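Local coordinates for protein 4-oxalocrotonate decarboxylase NahK (Pseudomonas putida, PDB 5D2K) that catalyses the metal-assisted decarboxylation of (3E)-2-oxohex-3-enedioate to 2-oxopent-4-enoate and carbon dioxide in bacterial naphthalene degradation, at residues A[7-18]-A[39-50]; A[247-255]-A[261-269]. The protein carries 1 engineered substitution. One frame throughout, in Å; residues are numbered along the deposited sequence.

Contact 1 (A[7-18]-A[39-50]); sequences NRTLTREQVLAL and FPEMTFADAYDV
The capping box that opens helix 44-60, Thr-43 with Asp-46, anchors this contact: Thr-9 and Leu-10, in the extended residues 7-10, are pinned to Asp-46 across the start of the helix. Besides taking the N-H of Thr-43 in its own capping box, the carboxylate receives Thr-9 N on the syn lone pairs of both oxygens, 3.0 Å from Asp-46 OD1 and 3.0 Å from Asp-46 OD2. Thr-9 OG1 donates to Asp-46 OD2 as well, its chi1 of 67° folding the hydroxyl back beside its own N-H. Leu-10 N comes to Asp-46 OD1 from above the carboxylate plane at 3.1 Å. Five bonds from four donors thus fix the rotation of this buried group and, with the helix N-terminus, probably favour its anionic form. One turn on, Arg-8 grips Asp-49 side-on: NE reaches OD2 at 2.7 Å and NH2 reaches OD1 at 3.0 Å, guanidinium and carboxylate being nearly coplanar (22° apart). Ala-45 CB lies over one guanidinium face, and Arg-227 forms a second salt bridge with Asp-49 OD1. At the cap itself, Thr-43 OG1 donates to Asn-7 O while accepting from Asp-46 N; water 1 links the same carbonyl to Ala-45 N. The apolar side is built round Phe-39, just ahead of the helix. Leu-10 CD2 sits over one face of its ring in a CH-pi contact, 4.0 Å from the centroid, and the amide of Gln-14, which forms a capping box with Thr-11, lies obliquely to it. Leu-18 and Phe-39 approach each other head-on, Leu-18 CD1 against Phe-39 CE2. Val-50 CG2 touches Leu-10 CD1, just before helix 12-27, at 4.1 Å and Leu-18 CB at 4.2 Å.

Contact 2 (A[247-255]-A[261-269]); sequences PVAPGDNIT and LGSVSARFI
Strands 253-258 and 263-268 form an antiparallel beta hairpin in the C-terminal fumarylacetoacetate-hydrolase-family domain, and Ile-254 and Ala-266 are its hydrogen-bonded pair here. Ile-254 N gives a nearly straight bond to Ala-266 O at 2.9 Å, and Ala-266 N returns one to Ile-254 O. The flanking non-hydrogen-bonded pairs, Asn-253 with Arg-267 and Thr-255 with Ser-265, bring their alpha carbons close; CA-H...O contacts run from Asn-253 to Ala-266 O and from Thr-255 to Val-264 O. On the face of Thr-255, a hydrogen bond between its OG1 and Ser-265 OG is doubtful, resting on one of two conformers of Ser-265, while the methyl CG2 of Thr-255 reaches back to Ser-263 CB. The other face is apolar and dominated by Phe-268. Val-248 stands over one face of that ring in a CH-pi contact, CB 4.0 Å from the centroid of the Phe-268 ring and 5° off its normal, with CG1 and CG2 both resting on ring carbons. Ile-254 meets the ring at its edge: chi1 of 65° wedges CG1 between backbone N and carbonyl carbon, where it lies 3.9 Å from Phe-268 CE1. Ile-113 of strand 112-121 packs on Val-248, Ile-254 and Phe-268, joining this face to the neighbouring sheet that carries the metal ligands Glu-114 and Glu-116. Beyond the regular ladder the pairing goes on through a type II turn, Ala-249 to Asp-252. Phe-268 N donates to Asp-252 O at 2.9 Å, and the turn's Gly-251 N donates to Phe-268 O from well above the carbonyl plane. Asp-252 holds the turn from within, accepting Ala-249 N on OD2, while Asn-197 ND2 donates to its OD1. At the chain end, Pro-250 CB rests 3.5 Å from the terminal carboxylate oxygen Ile-269 OXT.

Overall arrangement
From the N terminus, contact 1 comes first: residues 7-18 run into helix 12-27, and the chain returns through helix 35-38 so that residues 39-50 close a mostly helical loop of 20 residues. The chain then builds the eight-stranded sheet bearing the metal ligands and three strands of the five-stranded sheet. Contact 2 closes the hairpin of strands 253-258 and 263-268 at the C terminus, with five residues between its segments. The two contacts follow in series, neither nested nor crossed. The centres of contacts 1 and 2 are about 36 Å apart, on opposite sides of the chain's centre. Contact 1 joins the N-terminal helices; contact 2 ties the last strands into the five-stranded sheet.

Contact 1 (A[7-18]-A[39-50])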
loop_
_atom_site.group_PDB
_atom_site.type_symbol
_atom_site.label_atom_id
_atom_site.label_comp_id
_atom_site.label_asym_id
_atom_site.label_seq_id
_atom_site.Cartn_x
_atom_site.Cartn_y
_atom_site.Cartn_z
ATOM N N ASN A 7 19.091 12.149 13.146
ATOM C CA ASN A 7 18.607 11.222 12.128
ATOM C C ASN A 7 17.838 11.931 11.011
ATOM O O ASN A 7 17.182 11.287 10.196
ATOM C CB ASN A 7 17.729 10.143 12.768
ATOM C CG ASN A 7 16.672 10.721 13.689
ATOM O OD1 ASN A 7 16.463 11.937 13.732
ATOM N ND2 ASN A 7 15.995 9.849 14.434
ATOM N N ARG A 8 17.926 13.258 10.986
ATOM C CA ARG A 8 17.320 14.066 9.929
ATOM C C ARG A 8 18.355 14.963 9.265
ATOM O O ARG A 8 19.274 15.448 9.931
ATOM C CB ARG A 8 16.178 14.908 10.494
ATOM C CG ARG A 8 14.924 14.096 10.808
ATOM C CD ARG A 8 13.899 14.916 11.577
ATOM N NE ARG A 8 12.587 14.264 11.572
ATOM C CZ ARG A 8 12.199 13.350 12.451
ATOM N NH1 ARG A 8 13.020 12.961 13.423
ATOM N NH2 ARG A 8 10.985 12.816 12.358
ATOM N N THR A 9 18.216 15.190 7.959
ATOM C CA THR A 9 19.147 16.073 7.248
ATOM C C THR A 9 18.451 17.207 6.493
ATOM O O THR A 9 19.095 18.177 6.087
ATOM C CB THR A 9 20.034 15.297 6.234
ATOM O OG1 THR A 9 19.233 14.785 5.159
ATOM C CG2 THR A 9 20.778 14.158 6.915
ATOM N N LEU A 10 17.142 17.089 6.293
ATOM C CA LEU A 10 16.400 18.135 5.596
ATOM C C LEU A 10 16.062 19.308 6.510
ATOM O O LEU A 10 15.855 19.138 7.717
ATOM C CB LEU A 10 15.102 17.575 5.007
ATOM C CG LEU A 10 15.205 16.501 3.924
ATOM C CD1 LEU A 10 13.801 16.047 3.535
ATOM C CD2 LEU A 10 15.975 17.000 2.701
ATOM N N THR A 11 16.008 20.502 5.930
ATOM C CA THR A 11 15.432 21.650 6.613
ATOM C C THR A 11 13.911 21.535 6.534
ATOM O O THR A 11 13.394 20.816 5.669
ATOM C CB THR A 11 15.867 22.981 5.986
ATOM O OG1 THR A 11 15.327 23.088 4.663
ATOM C CG2 THR A 11 17.388 23.080 5.912
ATOM N N ARG A 12 13.200 22.243 7.411
ATOM C CA ARG A 12 11.736 22.237 7.365
ATOM C C ARG A 12 11.228 22.753 6.017
ATOM O O ARG A 12 10.303 22.181 5.433
ATOM C CB ARG A 12 11.138 23.068 8.505
ATOM C CG ARG A 12 9.631 23.201 8.382
ATOM C CD ARG A 12 8.965 23.843 9.585
ATOM N NE ARG A 12 7.556 24.062 9.283
ATOM C CZ ARG A 12 6.619 23.128 9.394
ATOM N NH1 ARG A 12 6.942 21.917 9.824
ATOM N NH2 ARG A 12 5.362 23.404 9.079
ATOM N N GLU A 13 11.844 23.821 5.519
ATOM C CA GLU A 13 11.503 24.363 4.210
ATOM C C GLU A 13 11.603 23.300 3.113
ATOM O O GLU A 13 10.742 23.229 2.229
ATOM C CB GLU A 13 12.415 25.548 3.874
ATOM C CG GLU A 13 12.130 26.171 2.523
ATOM C CD GLU A 13 13.395 26.501 1.757
ATOM O OE1 GLU A 13 14.094 25.557 1.326
ATOM O OE2 GLU A 13 13.688 27.705 1.590
ATOM N N GLN A 14 12.644 22.471 3.175
ATOM C CA GLN A 14 12.828 21.418 2.174
ATOM C C GLN A 14 11.759 20.326 2.294
ATOM O O GLN A 14 11.262 19.820 1.289
ATOM C CB GLN A 14 14.223 20.807 2.289
ATOM C CG GLN A 14 15.311 21.757 1.768
ATOM C CD GLN A 14 16.703 21.385 2.226
ATOM O OE1 GLN A 14 16.892 20.523 3.085
ATOM N NE2 GLN A 14 17.700 22.048 1.649
ATOM N N VAL A 15 11.417 19.951 3.518
ATOM C CA VAL A 15 10.326 18.985 3.713
ATOM C C VAL A 15 9.032 19.487 3.063
ATOM O O VAL A 15 8.377 18.758 2.308
ATOM C CB VAL A 15 10.066 18.709 5.215
ATOM C CG1 VAL A 15 8.825 17.834 5.388
ATOM C CG2 VAL A 15 11.255 18.026 5.839
ATOM N N LEU A 16 8.666 20.735 3.342
ATOM C CA LEU A 16 7.428 21.292 2.798
ATOM C C LEU A 16 7.464 21.370 1.277
ATOM O O LEU A 16 6.493 21.023 0.612
ATOM C CB LEU A 16 7.156 22.681 3.384
ATOM C CG LEU A 16 7.114 22.762 4.913
ATOM C CD1 LEU A 16 6.731 24.166 5.366
ATOM C CD2 LEU A 16 6.186 21.729 5.526
ATOM N N ALA A 17 8.593 21.807 0.726
ATOM C CA ALA A 17 8.708 21.955 -0.718
ATOM C C ALA A 17 8.816 20.606 -1.447
ATOM O O ALA A 17 8.264 20.444 -2.550
ATOM C CB ALA A 17 9.915 22.842 -1.045
ATOM N N LEU A 18 9.506 19.641 -0.842
ATOM C CA LEU A 18 9.608 18.310 -1.444
ATOM C C LEU A 18 8.232 17.657 -1.472
ATOM O O LEU A 18 7.870 16.989 -2.447
ATOM C CB LEU A 18 10.598 17.420 -0.692
ATOM C CG LEU A 18 12.060 17.586 -1.099
ATOM C CD1 LEU A 18 12.981 16.884 -0.118
ATOM C CD2 LEU A 18 12.238 17.006 -2.499
ATOM N N PHE A 39 19.066 15.068 -2.926
ATOM C CA PHE A 39 19.366 14.998 -1.496
ATOM C C PHE A 39 19.928 13.632 -1.123
ATOM O O PHE A 39 19.230 12.817 -0.523
ATOM C CB PHE A 39 18.110 15.291 -0.667
ATOM C CG PHE A 39 17.576 16.677 -0.857
ATOM C CD1 PHE A 39 18.118 17.744 -0.161
ATOM C CD2 PHE A 39 16.538 16.915 -1.738
ATOM C CE1 PHE A 39 17.629 19.022 -0.339
ATOM C CE2 PHE A 39 16.042 18.193 -1.915
ATOM C CZ PHE A 39 16.589 19.246 -1.219
ATOM N N PRO A 40 21.196 13.366 -1.481
ATOM C CA PRO A 40 21.761 12.026 -1.274
ATOM C C PRO A 40 21.872 11.605 0.195
ATOM O O PRO A 40 21.962 10.410 0.461
ATOM C CB PRO A 40 23.155 12.127 -1.917
ATOM C CG PRO A 40 23.450 13.581 -1.982
ATOM C CD PRO A 40 22.130 14.256 -2.192
ATOM N N GLU A 41 21.856 12.559 1.120
ATOM C CA GLU A 41 21.973 12.241 2.542
ATOM C C GLU A 41 20.624 12.027 3.219
ATOM O O GLU A 41 20.563 11.759 4.414
ATOM C CB GLU A 41 22.730 13.349 3.275
ATOM C CG GLU A 41 24.094 13.671 2.665
ATOM C CD GLU A 41 24.976 12.450 2.552
ATOM O OE1 GLU A 41 25.129 11.734 3.565
ATOM O OE2 GLU A 41 25.512 12.199 1.448
ATOM N N MET A 42 19.552 12.150 2.448
ATOM C CA MET A 42 18.200 11.970 2.964
ATOM C C MET A 42 18.048 10.656 3.721
ATOM O O MET A 42 18.500 9.605 3.256
ATOM C CB MET A 42 17.214 12.024 1.799
ATOM C CG MET A 42 15.799 12.271 2.178
ATOM S SD MET A 42 14.920 12.783 0.687
ATOM C CE MET A 42 13.250 12.441 1.218
ATOM N N THR A 43 17.420 10.727 4.893
ATOM C CA THR A 43 17.220 9.553 5.741
ATOM C C THR A 43 15.787 9.050 5.672
ATOM O O THR A 43 14.918 9.716 5.113
ATOM C CB THR A 43 17.526 9.857 7.202
ATOM O OG1 THR A 43 16.567 10.797 7.705
ATOM C CG2 THR A 43 18.937 10.436 7.343
ATOM N N PHE A 44 15.531 7.895 6.278
ATOM C CA PHE A 44 14.158 7.408 6.353
ATOM C C PHE A 44 13.277 8.366 7.159
ATOM O O PHE A 44 12.106 8.579 6.818
ATOM C CB PHE A 44 14.107 6.004 6.959
ATOM C CG PHE A 44 14.328 4.904 5.960
ATOM C CD1 PHE A 44 13.346 4.583 5.034
ATOM C CD2 PHE A 44 15.513 4.183 5.947
ATOM C CE1 PHE A 44 13.542 3.573 4.111
ATOM C CE2 PHE A 44 15.717 3.171 5.024
ATOM C CZ PHE A 44 14.727 2.864 4.103
ATOM N N ALA A 45 13.815 8.946 8.232
ATOM C CA ALA A 45 13.043 9.909 9.005
ATOM C C ALA A 45 12.695 11.139 8.153
ATOM O O ALA A 45 11.564 11.627 8.215
ATOM C CB ALA A 45 13.796 10.315 10.276
ATOM N N ASP A 46 13.649 11.621 7.352
ATOM C CA ASP A 46 13.380 12.678 6.360
ATOM C C ASP A 46 12.231 12.287 5.427
ATOM O O ASP A 46 11.306 13.063 5.186
ATOM C CB ASP A 46 14.610 12.965 5.491
ATOM C CG ASP A 46 15.715 13.716 6.215
ATOM O OD1 ASP A 46 15.435 14.601 7.051
ATOM O OD2 ASP A 46 16.885 13.421 5.895
ATOM N N ALA A 47 12.317 11.078 4.887
ATOM C CA ALA A 47 11.355 10.608 3.901
ATOM C C ALA A 47 9.966 10.462 4.513
ATOM O O ALA A 47 8.966 10.813 3.881
ATOM C CB ALA A 47 11.822 9.288 3.302
ATOM N N TYR A 48 9.890 9.961 5.744
ATOM C CA TYR A 48 8.579 9.851 6.370
ATOM C C TYR A 48 8.034 11.240 6.735
ATOM O O TYR A 48 6.823 11.450 6.683
ATOM C CB TYR A 48 8.618 8.925 7.595
ATOM C CG TYR A 48 8.458 7.453 7.227
ATOM C CD1 TYR A 48 7.241 6.960 6.739
ATOM C CD2 TYR A 48 9.521 6.563 7.340
ATOM C CE1 TYR A 48 7.091 5.614 6.393
ATOM C CE2 TYR A 48 9.379 5.216 7.001
ATOM C CZ TYR A 48 8.161 4.751 6.528
ATOM O OH TYR A 48 8.011 3.424 6.174
ATOM N N ASP A 49 8.918 12.190 7.060
ATOM C CA ASP A 49 8.488 13.577 7.267
ATOM C C ASP A 49 7.798 14.095 6.007
ATOM O O ASP A 49 6.740 14.729 6.072
ATOM C CB ASP A 49 9.672 14.508 7.598
ATOM C CG ASP A 49 10.175 14.363 9.029
ATOM O OD1 ASP A 49 9.536 13.686 9.860
ATOM O OD2 ASP A 49 11.234 14.965 9.328
ATOM N N VAL A 50 8.416 13.826 4.858
ATOM C CA VAL A 50 7.838 14.255 3.596
ATOM C C VAL A 50 6.493 13.556 3.353
ATOM O O VAL A 50 5.518 14.212 2.990
ATOM C CB VAL A 50 8.807 14.001 2.425
ATOM C CG1 VAL A 50 8.127 14.240 1.076
ATOM C CG2 VAL A 50 10.042 14.890 2.561
HETATM O O HOH W 1 16.315 8.282 9.895
#

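Contact 2 (A[247-255]-A[261-269])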
loop_
_atom_site.group_PDB
_atom_site.type_symbol
_atom_site.label_atom_id
_atom_site.label_comp_id
_atom_site.label_asym_id
_atom_site.label_seq_id
_atom_site.Cartn_x
_atom_site.Cartn_y
_atom_site.Cartn_z
ATOM N N PRO A 247 1.759 -5.192 -14.689
ATOM C CA PRO A 247 1.352 -3.952 -15.363
ATOM C C PRO A 247 -0.074 -4.028 -15.945
ATOM O O PRO A 247 -0.550 -5.100 -16.349
ATOM C CB PRO A 247 2.400 -3.791 -16.474
ATOM C CG PRO A 247 2.960 -5.150 -16.682
ATOM C CD PRO A 247 2.878 -5.870 -15.369
ATOM N N VAL A 248 -0.770 -2.894 -15.923
ATOM C CA VAL A 248 -2.099 -2.797 -16.521
ATOM C C VAL A 248 -2.149 -1.584 -17.443
ATOM O O VAL A 248 -1.386 -0.623 -17.273
ATOM C CB VAL A 248 -3.222 -2.698 -15.460
ATOM C CG1 VAL A 248 -3.423 -4.054 -14.777
ATOM C CG2 VAL A 248 -2.913 -1.589 -14.453
ATOM N N ALA A 249 -3.049 -1.643 -18.417
ATOM C CA ALA A 249 -3.140 -0.628 -19.459
ATOM C C ALA A 249 -4.573 -0.548 -19.977
ATOM O O ALA A 249 -5.374 -1.458 -19.734
ATOM C CB ALA A 249 -2.160 -0.959 -20.597
ATOM N N PRO A 250 -4.914 0.547 -20.687
ATOM C CA PRO A 250 -6.282 0.658 -21.209
ATOM C C PRO A 250 -6.729 -0.577 -21.977
ATOM O O PRO A 250 -5.964 -1.111 -22.789
ATOM C CB PRO A 250 -6.199 1.880 -22.132
ATOM C CG PRO A 250 -5.152 2.732 -21.497
ATOM C CD PRO A 250 -4.120 1.753 -20.985
ATOM N N GLY A 251 -7.940 -1.039 -21.699
ATOM C CA GLY A 251 -8.473 -2.229 -22.341
ATOM C C GLY A 251 -8.353 -3.500 -21.515
ATOM O O GLY A 251 -9.043 -4.487 -21.783
ATOM N N ASP A 252 -7.471 -3.492 -20.517
ATOM C CA ASP A 252 -7.290 -4.681 -19.678
ATOM C C ASP A 252 -8.454 -4.915 -18.713
ATOM O O ASP A 252 -9.078 -3.971 -18.225
ATOM C CB ASP A 252 -5.996 -4.587 -18.852
ATOM C CG ASP A 252 -4.741 -4.702 -19.690
ATOM O OD1 ASP A 252 -4.808 -5.230 -20.826
ATOM O OD2 ASP A 252 -3.673 -4.265 -19.206
ATOM N N ASN A 253 -8.730 -6.180 -18.428
ATOM C CA ASN A 253 -9.614 -6.530 -17.327
ATOM C C ASN A 253 -8.865 -7.471 -16.405
ATOM O O ASN A 253 -8.025 -8.254 -16.841
ATOM C CB ASN A 253 -10.913 -7.162 -17.814
ATOM C CG ASN A 253 -10.694 -8.482 -18.493
ATOM O OD1 ASN A 253 -10.690 -9.534 -17.845
ATOM N ND2 ASN A 253 -10.513 -8.446 -19.809
ATOM N N ILE A 254 -9.138 -7.363 -15.117
ATOM C CA ILE A 254 -8.506 -8.258 -14.164
ATOM C C ILE A 254 -9.541 -8.870 -13.239
ATOM O O ILE A 254 -10.599 -8.284 -12.975
ATOM C CB ILE A 254 -7.394 -7.526 -13.351
ATOM C CG1 ILE A 254 -7.968 -6.409 -12.467
ATOM C CG2 ILE A 254 -6.315 -6.974 -14.285
ATOM C CD1 ILE A 254 -8.131 -6.800 -11.014
ATOM N N THR A 255 -9.244 -10.079 -12.778
ATOM C CA THR A 255 -10.032 -10.733 -11.755
ATOM C C THR A 255 -9.078 -11.416 -10.804
ATOM O O THR A 255 -8.241 -12.214 -11.231
ATOM C CB THR A 255 -10.999 -11.777 -12.333
ATOM O OG1 THR A 255 -11.965 -11.133 -13.174
ATOM C CG2 THR A 255 -11.718 -12.519 -11.211
ATOM N N LEU A 261 -13.510 -16.772 -0.682
ATOM C CA LEU A 261 -13.965 -15.397 -0.470
ATOM C C LEU A 261 -14.332 -14.686 -1.769
ATOM O O LEU A 261 -14.319 -13.461 -1.830
ATOM C CB LEU A 261 -12.889 -14.577 0.258
ATOM C CG LEU A 261 -12.514 -15.006 1.677
ATOM C CD1 LEU A 261 -11.375 -14.118 2.184
ATOM C CD2 LEU A 261 -13.714 -14.943 2.605
ATOM N N GLY A 262 -14.661 -15.443 -2.808
ATOM C CA GLY A 262 -15.103 -14.811 -4.043
ATOM C C GLY A 262 -13.970 -14.159 -4.817
ATOM O O GLY A 262 -12.832 -14.621 -4.784
ATOM N N SER A 263 -14.277 -13.074 -5.519
ATOM C CA SER A 263 -13.283 -12.449 -6.376
ATOM C C SER A 263 -13.420 -10.939 -6.398
ATOM O O SER A 263 -14.482 -10.405 -6.102
ATOM C CB SER A 263 -13.384 -12.988 -7.810
ATOM O OG SER A 263 -14.659 -12.714 -8.361
ATOM N N VAL A 264 -12.320 -10.274 -6.744
ATOM C CA VAL A 264 -12.263 -8.829 -6.952
ATOM C C VAL A 264 -11.960 -8.572 -8.419
ATOM O O VAL A 264 -11.038 -9.173 -8.970
ATOM C CB VAL A 264 -11.168 -8.168 -6.076
ATOM C CG1 VAL A 264 -11.147 -6.655 -6.278
ATOM C CG2 VAL A 264 -11.365 -8.526 -4.608
ATOM N N SER A 265 -12.720 -7.696 -9.073
ATOM C CA SER A 265 -12.537 -7.443 -10.503
ATOM C C SER A 265 -12.449 -5.952 -10.793
ATOM O O SER A 265 -12.947 -5.136 -10.014
ATOM C CB SER A 265 -13.688 -8.044 -11.323
ATOM O OG SER A 265 -13.763 -9.452 -11.204
ATOM N N ALA A 266 -11.851 -5.607 -11.925
ATOM C CA ALA A 266 -11.797 -4.229 -12.386
ATOM C C ALA A 266 -11.465 -4.213 -13.859
ATOM O O ALA A 266 -10.919 -5.188 -14.395
ATOM C CB ALA A 266 -10.772 -3.423 -11.603
ATOM N N ARG A 267 -11.810 -3.120 -14.522
ATOM C CA ARG A 267 -11.350 -2.939 -15.883
ATOM C C ARG A 267 -10.722 -1.572 -16.029
ATOM O O ARG A 267 -10.967 -0.666 -15.228
ATOM C CB ARG A 267 -12.481 -3.142 -16.893
ATOM C CG ARG A 267 -13.622 -2.167 -16.823
ATOM C CD ARG A 267 -14.511 -2.394 -18.052
ATOM N NE ARG A 267 -15.663 -1.503 -18.094
ATOM C CZ ARG A 267 -15.737 -0.414 -18.850
ATOM N NH1 ARG A 267 -16.828 0.336 -18.820
ATOM N NH2 ARG A 267 -14.727 -0.071 -19.629
ATOM N N PHE A 268 -9.883 -1.448 -17.047
ATOM C CA PHE A 268 -9.072 -0.256 -17.243
ATOM C C PHE A 268 -9.355 0.407 -18.578
ATOM O O PHE A 268 -9.563 -0.269 -19.583
ATOM C CB PHE A 268 -7.590 -0.622 -17.118
ATOM C CG PHE A 268 -7.231 -1.147 -15.756
ATOM C CD1 PHE A 268 -7.426 -2.489 -15.433
ATOM C CD2 PHE A 268 -6.747 -0.292 -14.786
ATOM C CE1 PHE A 268 -7.125 -2.967 -14.161
ATOM C CE2 PHE A 268 -6.437 -0.758 -13.515
ATOM C CZ PHE A 268 -6.625 -2.087 -13.203
ATOM N N ILE A 269 -9.390 1.734 -18.579
ATOM C CA ILE A 269 -9.558 2.490 -19.823
ATOM C C ILE A 269 -8.515 3.591 -19.896
ATOM O O ILE A 269 -7.755 3.793 -18.947
ATOM C CB ILE A 269 -10.963 3.113 -19.950
ATOM C CG1 ILE A 269 -11.225 4.086 -18.801
ATOM C CG2 ILE A 269 -12.027 2.035 -20.005
ATOM C CD1 ILE A 269 -12.507 4.868 -18.957
ATOM O OXT ILE A 269 -8.389 4.296 -20.900
#